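Local structure of K Homology domain-containing protein (Aeropyrum pernix, 1TUA) at residues Val8-Arg14 / Val67-Gly73; Glu77-Arg81 / Thr127-Ile131. The protein is of unknown function but, as a two-KH-domain protein, probably binds RNA. All coordinates share one frame; numbering follows the deposited sequence.

Contact 1 of 2, residues Val8-Arg14 / Val67-Gly73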
loop_
_atom_site.group_PDB
_atom_site.type_symbol
_atom_site.label_atom_id
_atom_site.label_comp_id
_atom_site.label_asym_id
_atom_site.label_seq_id
_atom_site.Cartn_x
_atom_site.Cartn_y
_atom_site.Cartn_z
ATOM N N VAL A 8 8.997 -8.949 -9.265
ATOM C CA VAL A 8 8.005 -8.833 -8.210
ATOM C C VAL A 8 7.262 -10.158 -8.059
ATOM O O VAL A 8 6.573 -10.602 -8.981
ATOM C CB VAL A 8 6.981 -7.720 -8.533
ATOM C CG1 VAL A 8 5.975 -7.586 -7.396
ATOM C CG2 VAL A 8 7.702 -6.410 -8.774
ATOM N N LYS A 9 7.420 -10.794 -6.901
ATOM C CA LYS A 9 6.736 -12.055 -6.645
ATOM C C LYS A 9 5.287 -11.707 -6.350
ATOM O O LYS A 9 5.010 -10.846 -5.521
ATOM C CB LYS A 9 7.349 -12.770 -5.440
ATOM C CG LYS A 9 6.699 -14.119 -5.121
ATOM C CD LYS A 9 6.907 -15.128 -6.252
ATOM C CE LYS A 9 6.105 -16.403 -6.024
ATOM N NZ LYS A 9 4.642 -16.123 -5.956
ATOM N N VAL A 10 4.360 -12.361 -7.034
ATOM C CA VAL A 10 2.944 -12.084 -6.821
ATOM C C VAL A 10 2.240 -13.293 -6.206
ATOM O O VAL A 10 2.524 -14.431 -6.573
ATOM C CB VAL A 10 2.253 -11.704 -8.163
ATOM C CG1 VAL A 10 0.754 -11.560 -7.968
ATOM C CG2 VAL A 10 2.845 -10.393 -8.692
ATOM N N LYS A 11 1.347 -13.046 -5.251
ATOM C CA LYS A 11 0.602 -14.138 -4.633
ATOM C C LYS A 11 -0.142 -14.816 -5.779
ATOM O O LYS A 11 -0.814 -14.154 -6.565
ATOM C CB LYS A 11 -0.390 -13.599 -3.599
ATOM C CG LYS A 11 0.264 -12.890 -2.408
ATOM C CD LYS A 11 -0.778 -12.478 -1.352
ATOM C CE LYS A 11 -0.182 -11.606 -0.237
ATOM N NZ LYS A 11 0.810 -12.319 0.622
ATOM N N PRO A 12 -0.020 -16.145 -5.901
ATOM C CA PRO A 12 -0.702 -16.863 -6.986
ATOM C C PRO A 12 -2.172 -16.486 -7.167
ATOM O O PRO A 12 -2.647 -16.331 -8.294
ATOM C CB PRO A 12 -0.519 -18.331 -6.593
ATOM C CG PRO A 12 0.802 -18.322 -5.893
ATOM C CD PRO A 12 0.707 -17.080 -5.026
ATOM N N GLU A 13 -2.883 -16.328 -6.052
ATOM C CA GLU A 13 -4.300 -15.987 -6.073
ATOM C C GLU A 13 -4.584 -14.557 -6.543
ATOM O O GLU A 13 -5.744 -14.171 -6.700
ATOM C CB GLU A 13 -4.912 -16.199 -4.679
ATOM C CG GLU A 13 -4.324 -15.307 -3.586
ATOM C CD GLU A 13 -3.175 -15.954 -2.811
ATOM O OE1 GLU A 13 -2.317 -16.636 -3.423
ATOM O OE2 GLU A 13 -3.127 -15.764 -1.574
ATOM N N ARG A 14 -3.535 -13.772 -6.774
ATOM C CA ARG A 14 -3.720 -12.396 -7.225
ATOM C C ARG A 14 -3.138 -12.131 -8.609
ATOM O O ARG A 14 -3.231 -11.015 -9.117
ATOM C CB ARG A 14 -3.091 -11.418 -6.224
ATOM C CG ARG A 14 -3.774 -11.388 -4.877
ATOM C CD ARG A 14 -5.165 -10.829 -5.012
ATOM N NE ARG A 14 -5.146 -9.383 -5.219
ATOM C CZ ARG A 14 -6.185 -8.673 -5.644
ATOM N NH1 ARG A 14 -7.336 -9.275 -5.918
ATOM N NH2 ARG A 14 -6.078 -7.359 -5.781
ATOM N N VAL A 67 2.228 -3.144 -8.882
ATOM C CA VAL A 67 2.092 -4.599 -8.945
ATOM C C VAL A 67 2.108 -5.204 -7.539
ATOM O O VAL A 67 1.299 -6.072 -7.215
ATOM C CB VAL A 67 3.230 -5.228 -9.774
ATOM C CG1 VAL A 67 3.210 -6.752 -9.614
ATOM C CG2 VAL A 67 3.071 -4.841 -11.247
ATOM N N LYS A 68 3.036 -4.749 -6.705
ATOM C CA LYS A 68 3.130 -5.262 -5.345
ATOM C C LYS A 68 1.850 -4.959 -4.574
ATOM O O LYS A 68 1.347 -5.811 -3.844
ATOM C CB LYS A 68 4.334 -4.648 -4.625
ATOM C CG LYS A 68 4.475 -5.108 -3.181
ATOM C CD LYS A 68 5.670 -4.445 -2.502
ATOM C CE LYS A 68 5.795 -4.880 -1.039
ATOM N NZ LYS A 68 6.892 -4.154 -0.313
ATOM N N ALA A 69 1.322 -3.749 -4.743
ATOM C CA ALA A 69 0.093 -3.342 -4.059
ATOM C C ALA A 69 -1.108 -4.216 -4.457
ATOM O O ALA A 69 -1.942 -4.558 -3.615
ATOM C CB ALA A 69 -0.203 -1.865 -4.345
ATOM N N ILE A 70 -1.204 -4.571 -5.736
ATOM C CA ILE A 70 -2.304 -5.421 -6.196
ATOM C C ILE A 70 -2.132 -6.827 -5.621
ATOM O O ILE A 70 -3.102 -7.464 -5.197
ATOM C CB ILE A 70 -2.354 -5.483 -7.740
ATOM C CG1 ILE A 70 -2.703 -4.092 -8.285
ATOM C CG2 ILE A 70 -3.373 -6.544 -8.204
ATOM C CD1 ILE A 70 -2.547 -3.963 -9.786
ATOM N N SER A 71 -0.891 -7.300 -5.601
ATOM C CA SER A 71 -0.575 -8.615 -5.044
ATOM C C SER A 71 -0.995 -8.677 -3.570
ATOM O O SER A 71 -1.511 -9.690 -3.099
ATOM C CB SER A 71 0.931 -8.881 -5.164
ATOM O OG SER A 71 1.279 -10.133 -4.601
ATOM N N LEU A 72 -0.777 -7.581 -2.851
ATOM C CA LEU A 72 -1.131 -7.495 -1.434
ATOM C C LEU A 72 -2.636 -7.469 -1.166
ATOM O O LEU A 72 -3.073 -7.685 -0.030
ATOM C CB LEU A 72 -0.471 -6.268 -0.805
ATOM C CG LEU A 72 1.037 -6.413 -0.582
ATOM C CD1 LEU A 72 1.641 -5.064 -0.245
ATOM C CD2 LEU A 72 1.293 -7.417 0.533
ATOM N N GLY A 73 -3.433 -7.199 -2.196
ATOM C CA GLY A 73 -4.874 -7.192 -2.004
ATOM C C GLY A 73 -5.638 -5.990 -2.528
ATOM O O GLY A 73 -6.861 -6.049 -2.658
#
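The CG1 methyl of Val67 packs against two valines at once, meeting Val8 CG1 at 3.6 Å and Val10 CG2 at 3.8 Å. This is part of the first KH unit, a type I fold in which the antiparallel sheet of strands 6-9, 35-40 and 45-50 is joined to three helices; here the end of its edge strand and the loop that follows rest on the last turns of helix 57-72. The Val10 and Val67 side chains cross at about a right angle, and Val10 also touches Leu15 and Val18 of helix 15-19.

One turn further along the helix the contact turns polar. The hydroxyl of Ser71, held anti to its own backbone nitrogen (chi1 178°), reaches the first loop residues, and Lys11 N donates to Ser71 OG over 3.0 Å in an almost straight bond. The aliphatic part of Lys11 then runs past the end of the helix, its CD 3.4 Å from Ser71 O, and carries NZ to a salt bridge with Glu137 in the second KH unit.

Arg14 reaches the end of the helix. Bends at chi2 and chi3 curl the chain, with CG close against Ser71 O, and bring the guanidinium side-on to one carbonyl oxygen, which lies in the guanidinium plane: Ile70 O accepts from Arg14 NE at 2.8 Å and from Arg14 NH2 at 3.0 Å. Gly73 N, part of the Schellman motif that ends the helix, donates to the same oxygen. A positive group at this end probably also interacts favourably with the helix dipole. Gly73, at phi 131°, leaves the helix where a side chain would strike the preceding carbonyl, and its own oxygen lies over one guanidinium face, 3.5 Å from Arg14 NH2 but too poorly angled to bond.

Contact 2 of 2, residues Glu77-Arg81 / Thr127-Ile131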
loop_
_atom_site.group_PDB
_atom_site.type_symbol
_atom_site.label_atom_id
_atom_site.label_comp_id
_atom_site.label_asym_id
_atom_site.label_seq_id
_atom_site.Cartn_x
_atom_site.Cartn_y
_atom_site.Cartn_z
ATOM N N GLU A 77 -7.559 -0.164 -9.260
ATOM C CA GLU A 77 -7.962 1.230 -9.175
ATOM C C GLU A 77 -7.351 1.953 -7.981
ATOM O O GLU A 77 -6.982 3.120 -8.086
ATOM C CB GLU A 77 -9.488 1.336 -9.115
ATOM C CG GLU A 77 -10.233 0.866 -10.375
ATOM C CD GLU A 77 -10.216 -0.650 -10.577
ATOM O OE1 GLU A 77 -10.093 -1.404 -9.587
ATOM O OE2 GLU A 77 -10.350 -1.091 -11.740
ATOM N N LYS A 78 -7.248 1.277 -6.840
ATOM C CA LYS A 78 -6.655 1.916 -5.670
ATOM C C LYS A 78 -5.132 1.881 -5.765
ATOM O O LYS A 78 -4.458 2.855 -5.424
ATOM C CB LYS A 78 -7.118 1.228 -4.388
ATOM C CG LYS A 78 -8.556 1.546 -4.017
ATOM C CD LYS A 78 -9.002 0.744 -2.806
ATOM C CE LYS A 78 -10.364 1.196 -2.287
ATOM N NZ LYS A 78 -10.308 2.574 -1.744
ATOM N N ALA A 79 -4.592 0.762 -6.239
ATOM C CA ALA A 79 -3.141 0.610 -6.377
ATOM C C ALA A 79 -2.516 1.665 -7.297
ATOM O O ALA A 79 -1.379 2.078 -7.078
ATOM C CB ALA A 79 -2.810 -0.793 -6.894
ATOM N N PHE A 80 -3.248 2.097 -8.322
ATOM C CA PHE A 80 -2.735 3.101 -9.259
ATOM C C PHE A 80 -2.345 4.407 -8.573
ATOM O O PHE A 80 -1.608 5.221 -9.133
ATOM C CB PHE A 80 -3.758 3.399 -10.361
ATOM C CG PHE A 80 -3.973 2.262 -11.320
ATOM C CD1 PHE A 80 -2.929 1.410 -11.665
ATOM C CD2 PHE A 80 -5.219 2.070 -11.919
ATOM C CE1 PHE A 80 -3.114 0.379 -12.597
ATOM C CE2 PHE A 80 -5.415 1.042 -12.853
ATOM C CZ PHE A 80 -4.357 0.197 -13.191
ATOM N N ARG A 81 -2.842 4.606 -7.357
ATOM C CA ARG A 81 -2.515 5.808 -6.599
ATOM C C ARG A 81 -1.007 5.900 -6.394
ATOM O O ARG A 81 -0.456 6.990 -6.250
ATOM C CB ARG A 81 -3.227 5.782 -5.242
ATOM C CG ARG A 81 -2.835 6.920 -4.300
ATOM C CD ARG A 81 -3.715 6.928 -3.062
ATOM N NE ARG A 81 -3.265 7.912 -2.083
ATOM C CZ ARG A 81 -3.970 8.277 -1.014
ATOM N NH1 ARG A 81 -5.161 7.737 -0.791
ATOM N NH2 ARG A 81 -3.480 9.178 -0.171
ATOM N N THR A 127 -6.058 9.860 8.242
ATOM C CA THR A 127 -4.750 9.976 7.604
ATOM C C THR A 127 -4.793 10.185 6.097
ATOM O O THR A 127 -3.757 10.413 5.476
ATOM C CB THR A 127 -3.902 8.718 7.871
ATOM O OG1 THR A 127 -4.565 7.576 7.317
ATOM C CG2 THR A 127 -3.717 8.503 9.360
ATOM N N ASP A 128 -5.986 10.107 5.517
ATOM C CA ASP A 128 -6.151 10.257 4.075
ATOM C C ASP A 128 -5.275 9.242 3.344
ATOM O O ASP A 128 -4.480 9.598 2.475
ATOM C CB ASP A 128 -5.797 11.679 3.631
ATOM C CG ASP A 128 -6.109 11.925 2.167
ATOM O OD1 ASP A 128 -7.144 11.412 1.686
ATOM O OD2 ASP A 128 -5.328 12.638 1.499
ATOM N N THR A 129 -5.423 7.976 3.724
ATOM C CA THR A 129 -4.682 6.875 3.109
ATOM C C THR A 129 -5.658 5.767 2.695
ATOM O O THR A 129 -6.821 5.764 3.106
ATOM C CB THR A 129 -3.693 6.232 4.099
ATOM O OG1 THR A 129 -4.429 5.701 5.210
ATOM C CG2 THR A 129 -2.679 7.248 4.600
ATOM N N TYR A 130 -5.183 4.842 1.861
ATOM C CA TYR A 130 -5.984 3.690 1.466
ATOM C C TYR A 130 -5.377 2.566 2.296
ATOM O O TYR A 130 -4.158 2.439 2.362
ATOM C CB TYR A 130 -5.813 3.331 -0.016
ATOM C CG TYR A 130 -6.458 4.273 -1.011
ATOM C CD1 TYR A 130 -7.474 5.152 -0.628
ATOM C CD2 TYR A 130 -6.070 4.257 -2.347
ATOM C CE1 TYR A 130 -8.085 5.990 -1.559
ATOM C CE2 TYR A 130 -6.675 5.087 -3.281
ATOM C CZ TYR A 130 -7.679 5.949 -2.883
ATOM O OH TYR A 130 -8.284 6.761 -3.819
ATOM N N ILE A 131 -6.216 1.765 2.935
ATOM C CA ILE A 131 -5.729 0.664 3.758
ATOM C C ILE A 131 -6.421 -0.640 3.372
ATOM O O ILE A 131 -7.649 -0.702 3.291
ATOM C CB ILE A 131 -5.976 0.946 5.274
ATOM C CG1 ILE A 131 -5.177 2.178 5.712
ATOM C CG2 ILE A 131 -5.582 -0.267 6.114
ATOM C CD1 ILE A 131 -5.435 2.630 7.148
HETATM O O HOH W 1 -7.154 8.915 0.713
#
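The Tyr130 ring lies between two cations: Lys78 NZ stands over one face, offset toward the rim, Arg81 NH1 covers the centre of the opposite face at 3.4 Å above the plane, and Lys78 O meets the ring at its edge. Tyr130 opens strand 130-133, an edge strand of the second KH sheet, whereas Lys78 and Arg81 belong to the short helical segment joining the two KH units, making this an interdomain contact near the surface. Both approaches are cation-pi, with Lys78 NZ 4.1 Å and Arg81 CZ 4.5 Å from the ring centroid. The guanidinium does not lie flat on the ring; its plane is turned 83° to it, so an edge points at the ring, while Arg81 CD rests 3.5 Å from Tyr130 CE2.

With CG anti to the backbone N (chi1 174°) and the chain extended to NE, Arg81 runs past the tyrosine to the turn after helix 118-127. There Arg81 NH2 donates to Asp128 O at 2.9 Å, the oxygen lying near the guanidinium plane; Arg81 NE bonds separately to Gln87, which begins strand 87-93. Were Tyr130 an alanine, Lys78 and Arg81 would probably lose the ring that separates them, opening a gap between linker and strand. Water 1 bridges the segments, accepting from Arg81 NH1 at 2.8 Å and donating to Asp128 OD1.

Contact 1 closes the first KH unit on itself, and contact 2 ties the linker after it to the second unit. Their centres are 16 Å apart, yet they touch: helix 57-72, which supplies residues 67-73, is followed directly by helix 76-79, and Ala79 CB packs on Ile70 CG1 at 3.6 Å and on Ala69 CB at 3.8 Å. After the turn at Gly73 the chain folds back against the helix it has just left, and Lys78 and Arg81 reach the other sheet. Both contacts thus have a link to the second unit, contact 1 through Lys11. With no RNA in the structure, neither contact can be placed relative to a bound ligand.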